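PDB 3O1I: periplasmic protein TorT from Vibrio parahaemolyticus, which probably takes part in sensing trimethylamine N-oxide in the periplasm, passing the signal to its partner sensor kinase TorS. Local coordinates for residues 88-92 / 259-263; 108-113 / 269-275. All blocks are in the same frame, centred on the assembly; numbering follows the deposited sequence.

Contact 1 (88-92 / 259-263); sequences TPVFA and QAAHY
Phe-91 presses its ring against the helix at Ala-260, and this meeting is the densely packed part of the contact. The methyl CB of Ala-260 lies over a ring face, 3.6 Å from the centroid of the Phe-91 ring, in a CH-pi arrangement. Gln-259 comes in on the CD2 side: its CB lies 3.4 Å from Phe-91 CD2, while its OE1 sits in the ring plane at the edge, 3.7 Å from the same CD2. At the tip of the ring, Tyr-263 CB meets Phe-91 CZ near the ring plane at 3.4 Å. One phenyl group thus spans a full turn of the helix, from Gln-259 to Tyr-263.

The looser side is where Tyr-263, partly exposed, meets the buried Pro-89. With CG anti to the backbone N (chi1 171°), the Tyr-263 ring is carried past Phe-91 to the start of the strand. The edge of Phe-91 turns toward the face of Tyr-263 in an offset T-shaped pair, centroids 5.9 Å apart and planes at 71°. Further out, Tyr-263 CE2 rests 3.7 Å from Pro-89 CB, and Tyr-263 also touches Tyr-269 and Lys-108.

Strand 90-92 and helix 259-263 run nearly antiparallel, at 151° with their axes 9.3 Å apart. This is helix-on-sheet packing in the Rossmann-like lobe of a type I periplasmic binding protein, here made by a helix from late in the chain. Strand 66-69 supports Phe-91 alongside, through Ile-68. The Gln-259 amide directs NE2 to weak bonds with the carbonyls of Glu-270 and Lys-271 rather than to the strand. The union of helix and strand therefore rests on apolar and aromatic contact, without polar bonds between them.

Contact 2 (108-113 / 269-275); sequences KGEVGV and YEKQASP
Gly-109 to Gly-112 lie beside Lys-271 to Ser-274 in matching order, a short parallel, strand-like pairing that begins on the end of strand 107-110 and continues past it. That strand is one of the two outermost in the five-stranded parallel sheet of a Rossmann-like lobe, the fold of type I periplasmic binding proteins, and the segment 269-275, though not a regular strand, covers its outer edge.

Backbone hydrogen bonds set the alignment. Glu-110 N donates to Lys-271 O at 2.8 Å, with an N-H...O angle of 168°. The same carbonyl also receives a weak bond from Gln-259 NE2 of the helix. Two residues on, Gly-112 N reaches Ala-273 O at 3.1 Å in a weak, bent bond. Gly-112 itself adopts backbone angles that call for glycine.

CA-H...O contacts accompany these bonds, with donors on both segments. Gly-109 CA approaches Lys-271 O at 3.4 Å, and Gln-272 CA approaches Glu-110 O at the same distance of 3.4 Å.

A side-chain-to-backbone bond closes one end. Tyr-269 OH donates to Lys-108 O, which lies at the ring edge in its plane; the modelled length is very short and doubtful in its exact value. The CG of Tyr-269 stands between its backbone N and carbonyl carbon (chi1 69°), which turns the ring toward the strand. The Lys-108 ammonium end leads away to the carbonyl of Thr-105.

Beyond the strand, the one apolar side-chain pair across the segments is Val-113 with Pro-275. Val-113 also touches Ile-277, and its CG2 crosses to within 3.6 Å of Pro-275 CD.

Overall arrangement
From the N terminus, the chain builds the first parallel sheet, ending with strand 90-92 and its neighbour, strand 107-110, before passing into the second lobe with its own four-stranded parallel sheet. It later returns through helix 249-263, which closes contact 1, and the following loop closes contact 2. The segments alternate along the chain, so the two closures cross, and both span the whole of the second sheet. Their centres lie about 10 Å apart. They meet where Ala-92 pairs with Val-111 and where Gln-259 reaches the loop at Lys-271. Together they tie the late helix and its succeeding loop to the last two strands of the first parallel sheet.

Contact 1 (88-92 / 259-263)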
ATOM      1  N   THR D  88      -3.962  -1.961 -41.212  1.00 93.34           N
ATOM      2  CA  THR D  88      -3.021  -2.901 -40.643  1.00 92.38           C
ATOM      3  C   THR D  88      -3.602  -4.304 -40.521  1.00 91.45           C
ATOM      4  O   THR D  88      -4.728  -4.487 -40.051  1.00 89.67           O
ATOM      5  CB  THR D  88      -2.544  -2.436 -39.268  1.00 92.60           C
ATOM      6  OG1 THR D  88      -2.190  -1.050 -39.333  1.00 93.24           O
ATOM      7  CG2 THR D  88      -1.324  -3.238 -38.835  1.00 93.30           C
ATOM      8  N   PRO D  89      -2.840  -5.311 -40.982  1.00 91.29           N
ATOM      9  CA  PRO D  89      -3.229  -6.721 -40.941  1.00 90.55           C
ATOM     10  C   PRO D  89      -2.895  -7.256 -39.560  1.00 90.16           C
ATOM     11  O   PRO D  89      -1.752  -7.142 -39.104  1.00 89.26           O
ATOM     12  CB  PRO D  89      -2.357  -7.340 -42.022  1.00 91.73           C
ATOM     13  CG  PRO D  89      -1.085  -6.556 -41.887  1.00 91.92           C
ATOM     14  CD  PRO D  89      -1.593  -5.138 -41.752  1.00 91.36           C
ATOM     15  N   VAL D  90      -3.890  -7.829 -38.892  1.00 89.72           N
ATOM     16  CA  VAL D  90      -3.686  -8.361 -37.553  1.00 88.71           C
ATOM     17  C   VAL D  90      -3.473  -9.870 -37.567  1.00 88.12           C
ATOM     18  O   VAL D  90      -3.998 -10.579 -38.425  1.00 87.34           O
ATOM     19  CB  VAL D  90      -4.884  -8.038 -36.628  1.00 88.28           C
ATOM     20  CG1 VAL D  90      -5.166  -6.549 -36.641  1.00 87.55           C
ATOM     21  CG2 VAL D  90      -6.108  -8.810 -37.071  1.00 88.83           C
ATOM     22  N   PHE D  91      -2.685 -10.341 -36.610  1.00 87.61           N
ATOM     23  CA  PHE D  91      -2.388 -11.759 -36.462  1.00 87.16           C
ATOM     24  C   PHE D  91      -2.699 -12.165 -35.021  1.00 86.13           C
ATOM     25  O   PHE D  91      -1.998 -11.739 -34.099  1.00 86.46           O
ATOM     26  CB  PHE D  91      -0.901 -12.044 -36.745  1.00 88.04           C
ATOM     27  CG  PHE D  91      -0.536 -12.031 -38.202  1.00 88.67           C
ATOM     28  CD1 PHE D  91      -0.269 -10.837 -38.863  1.00 88.61           C
ATOM     29  CD2 PHE D  91      -0.456 -13.225 -38.918  1.00 88.75           C
ATOM     30  CE1 PHE D  91       0.070 -10.831 -40.215  1.00 88.10           C
ATOM     31  CE2 PHE D  91      -0.120 -13.227 -40.267  1.00 88.70           C
ATOM     32  CZ  PHE D  91       0.144 -12.027 -40.915  1.00 88.43           C
ATOM     33  N   ALA D  92      -3.743 -12.971 -34.821  1.00 83.87           N
ATOM     34  CA  ALA D  92      -4.094 -13.428 -33.477  1.00 81.79           C
ATOM     35  C   ALA D  92      -2.930 -14.291 -32.976  1.00 80.83           C
ATOM     36  O   ALA D  92      -2.473 -15.180 -33.686  1.00 80.63           O
ATOM     37  CB  ALA D  92      -5.392 -14.233 -33.511  1.00 79.70           C
ATOM     38  N   GLN D 259       4.171 -15.993 -39.063  1.00 80.52           N
ATOM     39  CA  GLN D 259       2.948 -15.683 -39.800  1.00 81.62           C
ATOM     40  C   GLN D 259       2.957 -14.270 -40.396  1.00 82.01           C
ATOM     41  O   GLN D 259       2.762 -14.101 -41.598  1.00 81.68           O
ATOM     42  CB  GLN D 259       1.711 -15.834 -38.905  1.00 81.24           C
ATOM     43  CG  GLN D 259       1.382 -17.248 -38.475  1.00 80.81           C
ATOM     44  CD  GLN D 259      -0.086 -17.391 -38.126  1.00 82.49           C
ATOM     45  OE1 GLN D 259      -0.641 -16.579 -37.390  1.00 84.28           O
ATOM     46  NE2 GLN D 259      -0.725 -18.428 -38.658  1.00 82.12           N
ATOM     47  N   ALA D 260       3.179 -13.260 -39.558  1.00 82.25           N
ATOM     48  CA  ALA D 260       3.192 -11.884 -40.033  1.00 82.12           C
ATOM     49  C   ALA D 260       4.421 -11.587 -40.883  1.00 82.67           C
ATOM     50  O   ALA D 260       4.325 -10.886 -41.887  1.00 82.12           O
ATOM     51  CB  ALA D 260       3.118 -10.921 -38.859  1.00 81.04           C
ATOM     52  N   ALA D 261       5.573 -12.121 -40.491  1.00 83.59           N
ATOM     53  CA  ALA D 261       6.801 -11.886 -41.247  1.00 85.50           C
ATOM     54  C   ALA D 261       6.715 -12.454 -42.671  1.00 86.69           C
ATOM     55  O   ALA D 261       7.400 -11.984 -43.580  1.00 86.58           O
ATOM     56  CB  ALA D 261       7.989 -12.488 -40.509  1.00 84.88           C
ATOM     57  N   HIS D 262       5.867 -13.462 -42.852  1.00 88.18           N
ATOM     58  CA  HIS D 262       5.667 -14.102 -44.152  1.00 87.94           C
ATOM     59  C   HIS D 262       4.644 -13.331 -44.975  1.00 88.10           C
ATOM     60  O   HIS D 262       4.854 -13.074 -46.154  1.00 89.02           O
ATOM     61  CB  HIS D 262       5.203 -15.549 -43.958  1.00 87.24           C
ATOM     62  CG  HIS D 262       6.326 -16.537 -43.885  1.00 87.43           C
ATOM     63  ND1 HIS D 262       7.521 -16.266 -43.253  1.00 86.99           N
ATOM     64  CD2 HIS D 262       6.433 -17.800 -44.361  1.00 87.87           C
ATOM     65  CE1 HIS D 262       8.316 -17.318 -43.344  1.00 86.85           C
ATOM     66  NE2 HIS D 262       7.679 -18.263 -44.013  1.00 88.39           N
ATOM     67  N   TYR D 263       3.530 -12.969 -44.350  1.00 88.05           N
ATOM     68  CA  TYR D 263       2.495 -12.207 -45.035  1.00 88.04           C
ATOM     69  C   TYR D 263       3.066 -10.860 -45.467  1.00 89.64           C
ATOM     70  O   TYR D 263       2.486 -10.171 -46.303  1.00 90.72           O
ATOM     71  CB  TYR D 263       1.307 -11.983 -44.107  1.00 84.90           C
ATOM     72  CG  TYR D 263       0.278 -11.032 -44.652  1.00 82.59           C
ATOM     73  CD1 TYR D 263      -0.778 -11.486 -45.431  1.00 82.03           C
ATOM     74  CD2 TYR D 263       0.361  -9.672 -44.385  1.00 83.37           C
ATOM     75  CE1 TYR D 263      -1.733 -10.604 -45.929  1.00 82.25           C
ATOM     76  CE2 TYR D 263      -0.586  -8.779 -44.880  1.00 83.41           C
ATOM     77  CZ  TYR D 263      -1.630  -9.252 -45.648  1.00 82.52           C
ATOM     78  OH  TYR D 263      -2.575  -8.373 -46.120  1.00 82.14           O
TER

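Contact 2 (108-113 / 269-275)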
ATOM      1  N   LYS D 108      -5.197 -11.762 -41.172  1.00 91.70           N
ATOM      2  CA  LYS D 108      -4.531 -12.435 -42.279  1.00 92.38           C
ATOM      3  C   LYS D 108      -3.998 -13.804 -41.872  1.00 92.80           C
ATOM      4  O   LYS D 108      -3.778 -14.677 -42.716  1.00 92.17           O
ATOM      5  CB  LYS D 108      -3.379 -11.563 -42.792  1.00 93.54           C
ATOM      6  CG  LYS D 108      -3.773 -10.121 -43.121  1.00 93.57           C
ATOM      7  CD  LYS D 108      -4.912 -10.051 -44.139  1.00 92.34           C
ATOM      8  CE  LYS D 108      -5.379  -8.617 -44.358  1.00 91.48           C
ATOM      9  NZ  LYS D 108      -6.642  -8.547 -45.146  1.00 90.44           N
ATOM     10  N   GLY D 109      -3.794 -13.975 -40.570  1.00 93.57           N
ATOM     11  CA  GLY D 109      -3.289 -15.228 -40.031  1.00 93.24           C
ATOM     12  C   GLY D 109      -3.526 -15.296 -38.529  1.00 92.13           C
ATOM     13  O   GLY D 109      -3.568 -14.260 -37.861  1.00 92.89           O
ATOM     14  N   GLU D 110      -3.686 -16.502 -37.989  1.00 89.68           N
ATOM     15  CA  GLU D 110      -3.928 -16.652 -36.560  1.00 85.90           C
ATOM     16  C   GLU D 110      -3.501 -17.993 -35.998  1.00 83.21           C
ATOM     17  O   GLU D 110      -3.884 -19.037 -36.514  1.00 82.85           O
ATOM     18  CB  GLU D 110      -5.411 -16.426 -36.246  1.00 85.27           C
ATOM     19  CG  GLU D 110      -6.361 -16.991 -37.271  1.00 85.43           C
ATOM     20  CD  GLU D 110      -7.718 -17.290 -36.682  1.00 86.61           C
ATOM     21  OE1 GLU D 110      -7.842 -18.322 -35.994  1.00 87.57           O
ATOM     22  OE2 GLU D 110      -8.658 -16.496 -36.891  1.00 87.48           O
ATOM     23  N   VAL D 111      -2.700 -17.947 -34.936  1.00 80.42           N
ATOM     24  CA  VAL D 111      -2.235 -19.149 -34.263  1.00 78.20           C
ATOM     25  C   VAL D 111      -3.116 -19.329 -33.033  1.00 77.60           C
ATOM     26  O   VAL D 111      -3.724 -18.374 -32.559  1.00 77.72           O
ATOM     27  CB  VAL D 111      -0.740 -19.034 -33.850  1.00 77.66           C
ATOM     28  CG1 VAL D 111      -0.241 -17.637 -34.100  1.00 78.41           C
ATOM     29  CG2 VAL D 111      -0.550 -19.414 -32.384  1.00 76.53           C
ATOM     30  N   GLY D 112      -3.202 -20.552 -32.529  1.00 76.98           N
ATOM     31  CA  GLY D 112      -4.034 -20.790 -31.368  1.00 76.25           C
ATOM     32  C   GLY D 112      -4.427 -22.242 -31.217  1.00 75.88           C
ATOM     33  O   GLY D 112      -5.002 -22.849 -32.120  1.00 76.22           O
ATOM     34  N   VAL D 113      -4.124 -22.794 -30.053  1.00 75.34           N
ATOM     35  CA  VAL D 113      -4.425 -24.182 -29.746  1.00 75.02           C
ATOM     36  C   VAL D 113      -5.787 -24.373 -29.083  1.00 75.49           C
ATOM     37  O   VAL D 113      -6.044 -23.810 -28.028  1.00 76.05           O
ATOM     38  CB  VAL D 113      -3.352 -24.749 -28.811  1.00 74.45           C
ATOM     39  CG1 VAL D 113      -3.707 -26.159 -28.397  1.00 73.51           C
ATOM     40  CG2 VAL D 113      -1.997 -24.695 -29.499  1.00 74.82           C
ATOM     41  N   TYR D 269       2.625 -19.083 -45.487  1.00 98.49           N
ATOM     42  CA  TYR D 269       2.514 -19.256 -44.042  1.00 98.12           C
ATOM     43  C   TYR D 269       1.162 -19.912 -43.773  1.00 97.92           C
ATOM     44  O   TYR D 269       0.212 -19.701 -44.529  1.00 97.29           O
ATOM     45  CB  TYR D 269       2.603 -17.892 -43.333  1.00 97.72           C
ATOM     46  CG  TYR D 269       1.414 -16.971 -43.554  1.00 96.82           C
ATOM     47  CD1 TYR D 269       0.205 -17.181 -42.882  1.00 95.86           C
ATOM     48  CD2 TYR D 269       1.493 -15.895 -44.441  1.00 96.01           C
ATOM     49  CE1 TYR D 269      -0.891 -16.345 -43.087  1.00 95.17           C
ATOM     50  CE2 TYR D 269       0.403 -15.054 -44.654  1.00 95.15           C
ATOM     51  CZ  TYR D 269      -0.786 -15.285 -43.974  1.00 95.11           C
ATOM     52  OH  TYR D 269      -1.870 -14.461 -44.188  1.00 93.88           O
ATOM     53  N   GLU D 270       1.065 -20.714 -42.718  1.00 97.46           N
ATOM     54  CA  GLU D 270      -0.205 -21.362 -42.418  1.00 96.70           C
ATOM     55  C   GLU D 270      -1.187 -20.323 -41.904  1.00 95.27           C
ATOM     56  O   GLU D 270      -0.918 -19.646 -40.916  1.00 94.82           O
ATOM     57  CB  GLU D 270      -0.017 -22.468 -41.377  1.00 98.29           C
ATOM     58  CG  GLU D 270      -1.315 -23.158 -40.970  1.00101.25           C
ATOM     59  CD  GLU D 270      -2.103 -23.706 -42.158  1.00103.08           C
ATOM     60  OE1 GLU D 270      -1.650 -24.695 -42.784  1.00104.27           O
ATOM     61  OE2 GLU D 270      -3.179 -23.144 -42.467  1.00102.48           O
ATOM     62  N   LYS D 271      -2.318 -20.190 -42.588  1.00 94.05           N
ATOM     63  CA  LYS D 271      -3.333 -19.225 -42.193  1.00 93.55           C
ATOM     64  C   LYS D 271      -3.789 -19.459 -40.757  1.00 92.85           C
ATOM     65  O   LYS D 271      -3.668 -18.578 -39.910  1.00 93.73           O
ATOM     66  CB  LYS D 271      -4.542 -19.304 -43.126  1.00 94.61           C
ATOM     67  CG  LYS D 271      -5.663 -18.338 -42.762  1.00 96.06           C
ATOM     68  CD  LYS D 271      -6.940 -18.632 -43.538  1.00 97.00           C
ATOM     69  CE  LYS D 271      -6.746 -18.437 -45.034  1.00 98.08           C
ATOM     70  NZ  LYS D 271      -7.977 -18.758 -45.811  1.00 98.12           N
ATOM     71  N   GLN D 272      -4.320 -20.644 -40.483  1.00 91.39           N
ATOM     72  CA  GLN D 272      -4.781 -20.963 -39.140  1.00 90.01           C
ATOM     73  C   GLN D 272      -3.883 -22.035 -38.530  1.00 89.01           C
ATOM     74  O   GLN D 272      -4.219 -23.219 -38.540  1.00 89.98           O
ATOM     75  CB  GLN D 272      -6.227 -21.454 -39.177  1.00 90.33           C
ATOM     76  CG  GLN D 272      -7.159 -20.587 -39.990  1.00 92.56           C
ATOM     77  CD  GLN D 272      -8.612 -20.982 -39.819  1.00 94.14           C
ATOM     78  OE1 GLN D 272      -8.924 -22.113 -39.443  1.00 94.14           O
ATOM     79  NE2 GLN D 272      -9.513 -20.050 -40.106  1.00 95.87           N
ATOM     80  N   ALA D 273      -2.738 -21.613 -38.006  1.00 87.52           N
ATOM     81  CA  ALA D 273      -1.786 -22.531 -37.397  1.00 86.11           C
ATOM     82  C   ALA D 273      -2.059 -22.798 -35.909  1.00 85.64           C
ATOM     83  O   ALA D 273      -2.759 -22.036 -35.235  1.00 84.86           O
ATOM     84  CB  ALA D 273      -0.383 -22.004 -37.589  1.00 85.10           C
ATOM     85  N   SER D 274      -1.486 -23.892 -35.413  1.00 84.91           N
ATOM     86  CA  SER D 274      -1.656 -24.326 -34.029  1.00 84.38           C
ATOM     87  C   SER D 274      -0.758 -25.530 -33.755  1.00 83.71           C
ATOM     88  O   SER D 274      -0.976 -26.599 -34.305  1.00 85.05           O
ATOM     89  CB  SER D 274      -3.125 -24.705 -33.784  1.00 83.99           C
ATOM     90  OG  SER D 274      -3.612 -25.607 -34.769  1.00 82.07           O
ATOM     91  N   PRO D 275       0.254 -25.375 -32.885  1.00 83.47           N
ATOM     92  CA  PRO D 275       1.151 -26.496 -32.587  1.00 83.35           C
ATOM     93  C   PRO D 275       0.382 -27.716 -32.099  1.00 83.31           C
ATOM     94  O   PRO D 275      -0.828 -27.652 -31.834  1.00 82.76           O
ATOM     95  CB  PRO D 275       2.071 -25.936 -31.501  1.00 83.10           C
ATOM     96  CG  PRO D 275       2.017 -24.466 -31.717  1.00 83.75           C
ATOM     97  CD  PRO D 275       0.546 -24.249 -31.989  1.00 84.13           C
TER